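PDB 7NWN: beta-xylanase from Caldicellulosiruptor kristjanssonii, which probably binds plant polysaccharide through this family 9 carbohydrate-binding module, part of a multimodular, hyperthermostable xylanase-glucuronoyl esterase. Local coordinates for residues Trp65-Leu70 with Lys203-Asn208; Leu113-Asn118 with Lys123-Gly128. All coordinates share one frame; numbering follows the deposited sequence.

How the contacts relate
Starting from the N terminus, the chain first reaches the turn between strands 58-66 and 69-77, which forms one half of contact 1. It then runs through strand 93-99 to strand 112-118, turns back after a few residues into strand 123-125, and so closes the short hairpin of contact 2. The partner of the first turn comes much later: residues 203-208, in the loop after strand 198-202, close contact 1. Contact 2 is thus nested inside the long loop that contact 1 closes. Contact 1 ties the C-terminal loop to the edge of the four-stranded antiparallel sheet; contact 2 belongs to the other, mixed sheet. Their centres lie about 24 Å apart, and they do not touch.

Contact 1 of 2, residues Trp65-Leu70 with Lys203-Asn208; sequences WDDNAL and KGRSDN. With EDO (1,2-ethanediol), chain J.
Trp65 and Arg205 meet through carbon, the indole's CH2 lying 3.8 Å from CB of Arg205, while the indole nitrogen is spent on the backbone two residues earlier. Trp65 NE1 donates to Lys203 O at 2.8 Å, and the carbonyl oxygen sits close to the ring plane, so the bond fixes how the indole is turned. The torsion that aims it there is chi1 of 70°, which sets CG between the backbone N and the carbonyl carbon. Around the same ring, Tyr27 packs edge-to-face, and Val25 and Leu202 touch it as well.

From CB, Arg205 runs out fully extended to NE, crossing the Trp65 side chain at about a right angle before it reaches Asp67. The grip is side-on and two-pronged: Arg205 NE gives to Asp67 OD1 at 2.7 Å and Arg205 NH2 to Asp67 OD2 at 3.0 Å. Both carboxylate oxygens are met on their syn side, although the two flat groups are twisted 35° apart. Such pairing holds the carboxylate against rotation and would probably help keep Asp67 ionised.

Asp67 occupies the first inner position of a type I turn from Asp66 to Ala69. There Asp66 OD1 accepts from Asn68 N at 2.8 Å, an Asx turn. The arrangement is a tight beta hairpin, strands 58-66 and 69-77, clasped at its turn by the loop following strand 198-202.

Contact 2 of 2, residues Leu113-Asn118 with Lys123-Gly128; sequences LHYRVN and KTTDAG. With EDO (1,2-ethanediol), chain I.
Arg116 passes its cross-strand partner Thr124 to take hold of Asp126, end-on, with both terminal nitrogens. Arg116 NH2 meets Asp126 OD2 at 2.7 Å and Arg116 NH1 meets Asp126 OD1 at 3.2 Å, both oxygens lying near the guanidinium plane, while the carboxylate is turned 42° from that plane. NH1 serves a second acceptor, Thr124 OG1, 3.2 Å from Arg116 NH1. The arginine chain leaves with CG anti to the backbone N (chi1 -177°) and then bends at chi3 (-65°), turning the guanidinium back along the hairpin toward Asp126. Beyond the hairpin, Glu95 takes NE of Arg116 in a salt bridge and NE2 of His114 in a hydrogen bond.

His114 runs beside Asp126, pointing the same way, its ring almost perpendicular to the carboxylate; CE1 of His114 comes within 3.3 Å of Asp126 OD2. Phe97 stacks on the imidazole. The other face of the sheet carries Tyr115 and Thr125 side by side, with Val117 next to Lys123 farther along. Tyr115 stacks with Phe133 and gives its hydroxyl to the carbonyl of Asp129.

The Asp126 end of the hairpin holds a classic beta bulge: Asp126 and Ala127 both face His114, and His114 O accepts from Asp126 N at 2.8 Å and, weakly, from Ala127 N. A leucine in place of Arg116 would probably leave Asp126 and Glu95 without their shared cation and Thr124 OG1 without this donor. One guanidinium between two carboxylates implies a charge network in which each acid probably stays ionised, tying the bulged end of the hairpin to strand 93-99.

Contact 1 of 2, residues Trp65-Leu70 with Lys203-Asn208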
loop_
_atom_site.group_PDB
_atom_site.type_symbol
_atom_site.label_atom_id
_atom_site.label_comp_id
_atom_site.label_asym_id
_atom_site.label_seq_id
_atom_site.Cartn_x
_atom_site.Cartn_y
_atom_site.Cartn_z
ATOM N N TRP A 65 5.541 6.915 7.596
ATOM C CA TRP A 65 6.464 7.615 6.712
ATOM C C TRP A 65 7.743 7.995 7.443
ATOM O O TRP A 65 7.729 8.209 8.649
ATOM C CB TRP A 65 5.818 8.891 6.150
ATOM C CG TRP A 65 5.624 9.991 7.159
ATOM C CD1 TRP A 65 4.655 10.074 8.121
ATOM C CD2 TRP A 65 6.410 11.190 7.273
ATOM N NE1 TRP A 65 4.769 11.249 8.827
ATOM C CE2 TRP A 65 5.828 11.965 8.310
ATOM C CE3 TRP A 65 7.536 11.687 6.598
ATOM C CZ2 TRP A 65 6.367 13.201 8.696
ATOM C CZ3 TRP A 65 8.029 12.942 6.936
ATOM C CH2 TRP A 65 7.476 13.652 8.008
ATOM N N ASP A 66 8.818 8.106 6.674
ATOM C CA ASP A 66 10.030 8.709 7.187
ATOM C C ASP A 66 10.534 9.724 6.161
ATOM O O ASP A 66 9.935 9.887 5.106
ATOM C CB ASP A 66 11.064 7.667 7.644
ATOM C CG ASP A 66 11.747 6.859 6.552
ATOM O OD1 ASP A 66 11.848 7.335 5.402
ATOM O OD2 ASP A 66 12.277 5.785 6.891
ATOM N N ASP A 67 11.713 10.292 6.422
ATOM C CA ASP A 67 12.245 11.347 5.578
ATOM C C ASP A 67 12.396 10.890 4.137
ATOM O O ASP A 67 12.427 11.766 3.289
ATOM C CB ASP A 67 13.610 11.872 6.063
ATOM C CG ASP A 67 13.489 12.619 7.383
ATOM O OD1 ASP A 67 12.346 12.969 7.796
ATOM O OD2 ASP A 67 14.509 12.771 8.030
ATOM N N ASN A 68 12.564 9.568 3.879
ATOM C CA ASN A 68 12.927 9.101 2.554
ATOM C C ASN A 68 11.819 8.292 1.846
ATOM O O ASN A 68 11.996 7.934 0.679
ATOM C CB ASN A 68 14.192 8.237 2.601
ATOM C CG ASN A 68 15.341 8.966 3.271
ATOM O OD1 ASN A 68 15.713 10.038 2.809
ATOM N ND2 ASN A 68 15.895 8.394 4.337
ATOM N N ALA A 69 10.750 7.919 2.557
ATOM C CA ALA A 69 9.923 6.794 2.113
ATOM C C ALA A 69 8.555 6.804 2.757
ATOM O O ALA A 69 8.361 7.306 3.874
ATOM C CB ALA A 69 10.589 5.463 2.396
ATOM N N LEU A 70 7.640 6.151 2.031
ATOM C CA LEU A 70 6.372 5.711 2.578
ATOM C C LEU A 70 6.421 4.189 2.771
ATOM O O LEU A 70 6.922 3.490 1.897
ATOM C CB LEU A 70 5.227 6.095 1.629
ATOM C CG LEU A 70 3.812 5.734 2.106
ATOM C CD1 LEU A 70 3.348 6.565 3.303
ATOM C CD2 LEU A 70 2.806 5.858 0.990
ATOM N N LYS A 203 2.124 13.329 9.460
ATOM C CA LYS A 203 2.336 14.048 10.719
ATOM C C LYS A 203 3.377 13.327 11.610
ATOM O O LYS A 203 3.846 12.212 11.306
ATOM C CB LYS A 203 0.979 14.094 11.422
ATOM C CG LYS A 203 0.472 12.747 11.943
ATOM C CD LYS A 203 -0.763 12.904 12.802
ATOM C CE LYS A 203 -1.201 11.688 13.584
ATOM N NZ LYS A 203 -0.059 11.085 14.303
ATOM N N GLY A 204 3.781 14.010 12.699
ATOM C CA GLY A 204 4.392 13.408 13.881
ATOM C C GLY A 204 5.920 13.423 13.863
ATOM O O GLY A 204 6.549 12.756 14.675
ATOM N N ARG A 205 6.540 14.094 12.884
ATOM C CA ARG A 205 7.990 14.092 12.894
ATOM C C ARG A 205 8.454 15.168 13.875
ATOM O O ARG A 205 8.019 16.306 13.755
ATOM C CB ARG A 205 8.550 14.475 11.527
ATOM C CG ARG A 205 10.049 14.259 11.457
ATOM C CD ARG A 205 10.515 14.856 10.166
ATOM N NE ARG A 205 11.888 14.497 9.959
ATOM C CZ ARG A 205 12.914 15.240 10.354
ATOM N NH1 ARG A 205 12.695 16.392 10.976
ATOM N NH2 ARG A 205 14.147 14.827 10.123
ATOM N N SER A 206 9.354 14.829 14.804
ATOM C CA SER A 206 9.915 15.833 15.698
ATOM C C SER A 206 10.713 16.869 14.918
ATOM O O SER A 206 11.390 16.541 13.939
ATOM C CB SER A 206 10.812 15.240 16.699
ATOM O OG SER A 206 11.619 16.280 17.208
ATOM N N ASP A 207 10.684 18.110 15.405
ATOM C CA ASP A 207 11.468 19.159 14.769
ATOM C C ASP A 207 12.923 19.100 15.234
ATOM O O ASP A 207 13.841 19.249 14.432
ATOM C CB ASP A 207 10.760 20.512 14.866
ATOM C CG ASP A 207 9.664 20.615 13.823
ATOM O OD1 ASP A 207 9.996 20.504 12.626
ATOM O OD2 ASP A 207 8.490 20.763 14.214
ATOM N N ASN A 208 13.115 18.813 16.524
ATOM C CA ASN A 208 14.418 18.827 17.169
ATOM C C ASN A 208 15.156 17.543 16.794
ATOM O O ASN A 208 16.136 17.605 16.054
ATOM C CB ASN A 208 14.265 19.029 18.681
ATOM C CG ASN A 208 12.856 19.448 19.072
ATOM O OD1 ASN A 208 12.230 20.257 18.391
ATOM N ND2 ASN A 208 12.328 18.893 20.152
HETATM C C1 EDO J . 15.294 12.106 0.182
HETATM O O1 EDO J . 14.379 12.824 0.997
HETATM C C2 EDO J . 14.770 11.844 -1.177
HETATM O O2 EDO J . 14.994 12.921 -2.077
#

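Contact 2 of 2, residues Leu113-Asn118 with Lys123-Gly128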
loop_
_atom_site.group_PDB
_atom_site.type_symbol
_atom_site.label_atom_id
_atom_site.label_comp_id
_atom_site.label_asym_id
_atom_site.label_seq_id
_atom_site.Cartn_x
_atom_site.Cartn_y
_atom_site.Cartn_z
ATOM N N LEU A 113 2.240 6.937 -9.185
ATOM C CA LEU A 113 2.805 5.593 -9.025
ATOM C C LEU A 113 1.661 4.597 -8.876
ATOM O O LEU A 113 0.670 4.870 -8.183
ATOM C CB LEU A 113 3.721 5.538 -7.798
ATOM C CG LEU A 113 4.848 6.593 -7.720
ATOM C CD1 LEU A 113 5.631 6.427 -6.418
ATOM C CD2 LEU A 113 5.796 6.546 -8.921
ATOM N N HIS A 114 1.873 3.424 -9.489
ATOM C CA HIS A 114 0.959 2.304 -9.295
ATOM C C HIS A 114 1.765 0.999 -9.312
ATOM O O HIS A 114 2.281 0.587 -10.360
ATOM C CB HIS A 114 -0.167 2.349 -10.348
ATOM C CG HIS A 114 -1.161 1.247 -10.240
ATOM N ND1 HIS A 114 -1.972 0.875 -11.292
ATOM C CD2 HIS A 114 -1.460 0.415 -9.220
ATOM C CE1 HIS A 114 -2.737 -0.117 -10.928
ATOM N NE2 HIS A 114 -2.441 -0.423 -9.667
ATOM N N TYR A 115 1.890 0.414 -8.117
ATOM C CA TYR A 115 2.725 -0.767 -7.902
ATOM C C TYR A 115 1.817 -1.907 -7.445
ATOM O O TYR A 115 0.724 -1.650 -6.939
ATOM C CB TYR A 115 3.735 -0.479 -6.787
ATOM C CG TYR A 115 4.795 0.538 -7.153
ATOM C CD1 TYR A 115 5.568 0.414 -8.296
ATOM C CD2 TYR A 115 5.055 1.612 -6.311
ATOM C CE1 TYR A 115 6.546 1.362 -8.608
ATOM C CE2 TYR A 115 6.070 2.528 -6.582
ATOM C CZ TYR A 115 6.792 2.432 -7.758
ATOM O OH TYR A 115 7.785 3.342 -8.024
ATOM N N ARG A 116 2.307 -3.139 -7.620
ATOM C CA ARG A 116 1.554 -4.355 -7.264
ATOM C C ARG A 116 2.577 -5.374 -6.764
ATOM O O ARG A 116 3.694 -5.399 -7.282
ATOM C CB ARG A 116 0.848 -4.933 -8.519
ATOM C CG ARG A 116 -0.041 -6.170 -8.286
ATOM C CD ARG A 116 -0.643 -6.734 -9.613
ATOM N NE ARG A 116 -1.563 -5.747 -10.220
ATOM C CZ ARG A 116 -1.243 -4.896 -11.208
ATOM N NH1 ARG A 116 -0.047 -4.942 -11.789
ATOM N NH2 ARG A 116 -2.129 -3.993 -11.595
ATOM N N VAL A 117 2.195 -6.185 -5.752
ATOM C CA VAL A 117 3.045 -7.288 -5.322
ATOM C C VAL A 117 2.100 -8.429 -4.947
ATOM O O VAL A 117 1.050 -8.189 -4.324
ATOM C CB VAL A 117 3.981 -6.890 -4.145
ATOM C CG1 VAL A 117 3.235 -6.282 -2.964
ATOM C CG2 VAL A 117 4.903 -8.013 -3.693
ATOM N N ASN A 118 2.417 -9.638 -5.428
ATOM C CA ASN A 118 1.610 -10.803 -5.079
ATOM C C ASN A 118 2.126 -11.471 -3.791
ATOM O O ASN A 118 3.158 -11.079 -3.257
ATOM C CB ASN A 118 1.499 -11.752 -6.277
ATOM C CG ASN A 118 2.716 -12.620 -6.545
ATOM O OD1 ASN A 118 3.658 -12.687 -5.763
ATOM N ND2 ASN A 118 2.687 -13.347 -7.658
ATOM N N LYS A 123 6.731 -8.565 -7.864
ATOM C CA LYS A 123 6.320 -7.179 -8.023
ATOM C C LYS A 123 6.142 -6.801 -9.494
ATOM O O LYS A 123 6.952 -7.178 -10.337
ATOM C CB LYS A 123 7.446 -6.271 -7.515
ATOM C CG LYS A 123 7.657 -6.284 -6.005
ATOM C CD LYS A 123 9.095 -5.806 -5.704
ATOM C CE LYS A 123 10.147 -6.892 -5.819
ATOM N NZ LYS A 123 10.005 -7.968 -4.777
ATOM N N THR A 124 5.152 -5.932 -9.759
ATOM C CA THR A 124 4.997 -5.315 -11.075
ATOM C C THR A 124 4.752 -3.811 -10.879
ATOM O O THR A 124 4.244 -3.390 -9.828
ATOM C CB THR A 124 3.852 -5.974 -11.884
ATOM O OG1 THR A 124 2.751 -6.183 -11.008
ATOM C CG2 THR A 124 4.235 -7.307 -12.491
ATOM N N THR A 125 5.119 -3.018 -11.901
ATOM C CA THR A 125 4.742 -1.601 -11.921
ATOM C C THR A 125 3.777 -1.311 -13.088
ATOM O O THR A 125 4.063 -1.676 -14.204
ATOM C CB THR A 125 5.984 -0.694 -12.033
ATOM O OG1 THR A 125 5.512 0.650 -12.171
ATOM C CG2 THR A 125 6.900 -1.041 -13.190
ATOM N N ASP A 126 2.625 -0.693 -12.838
ATOM C CA ASP A 126 1.841 -0.151 -13.949
ATOM C C ASP A 126 2.181 1.331 -14.228
ATOM O O ASP A 126 1.789 1.894 -15.257
ATOM C CB ASP A 126 0.351 -0.310 -13.669
ATOM C CG ASP A 126 -0.095 -1.774 -13.588
ATOM O OD1 ASP A 126 0.726 -2.655 -13.852
ATOM O OD2 ASP A 126 -1.221 -2.018 -13.186
ATOM N N ALA A 127 2.869 1.996 -13.300
ATOM C CA ALA A 127 3.263 3.395 -13.463
ATOM C C ALA A 127 4.306 3.689 -12.391
ATOM O O ALA A 127 4.050 3.427 -11.201
ATOM C CB ALA A 127 2.069 4.310 -13.248
ATOM N N GLY A 128 5.444 4.230 -12.830
ATOM C CA GLY A 128 6.530 4.671 -11.968
ATOM C C GLY A 128 7.685 3.680 -11.976
ATOM O O GLY A 128 7.533 2.528 -12.338
HETATM C C1 EDO I . 4.441 7.898 -14.854
HETATM O O1 EDO I . 3.205 7.729 -14.080
HETATM C C2 EDO I . 5.615 6.930 -14.854
HETATM O O2 EDO I . 5.459 5.678 -15.552
#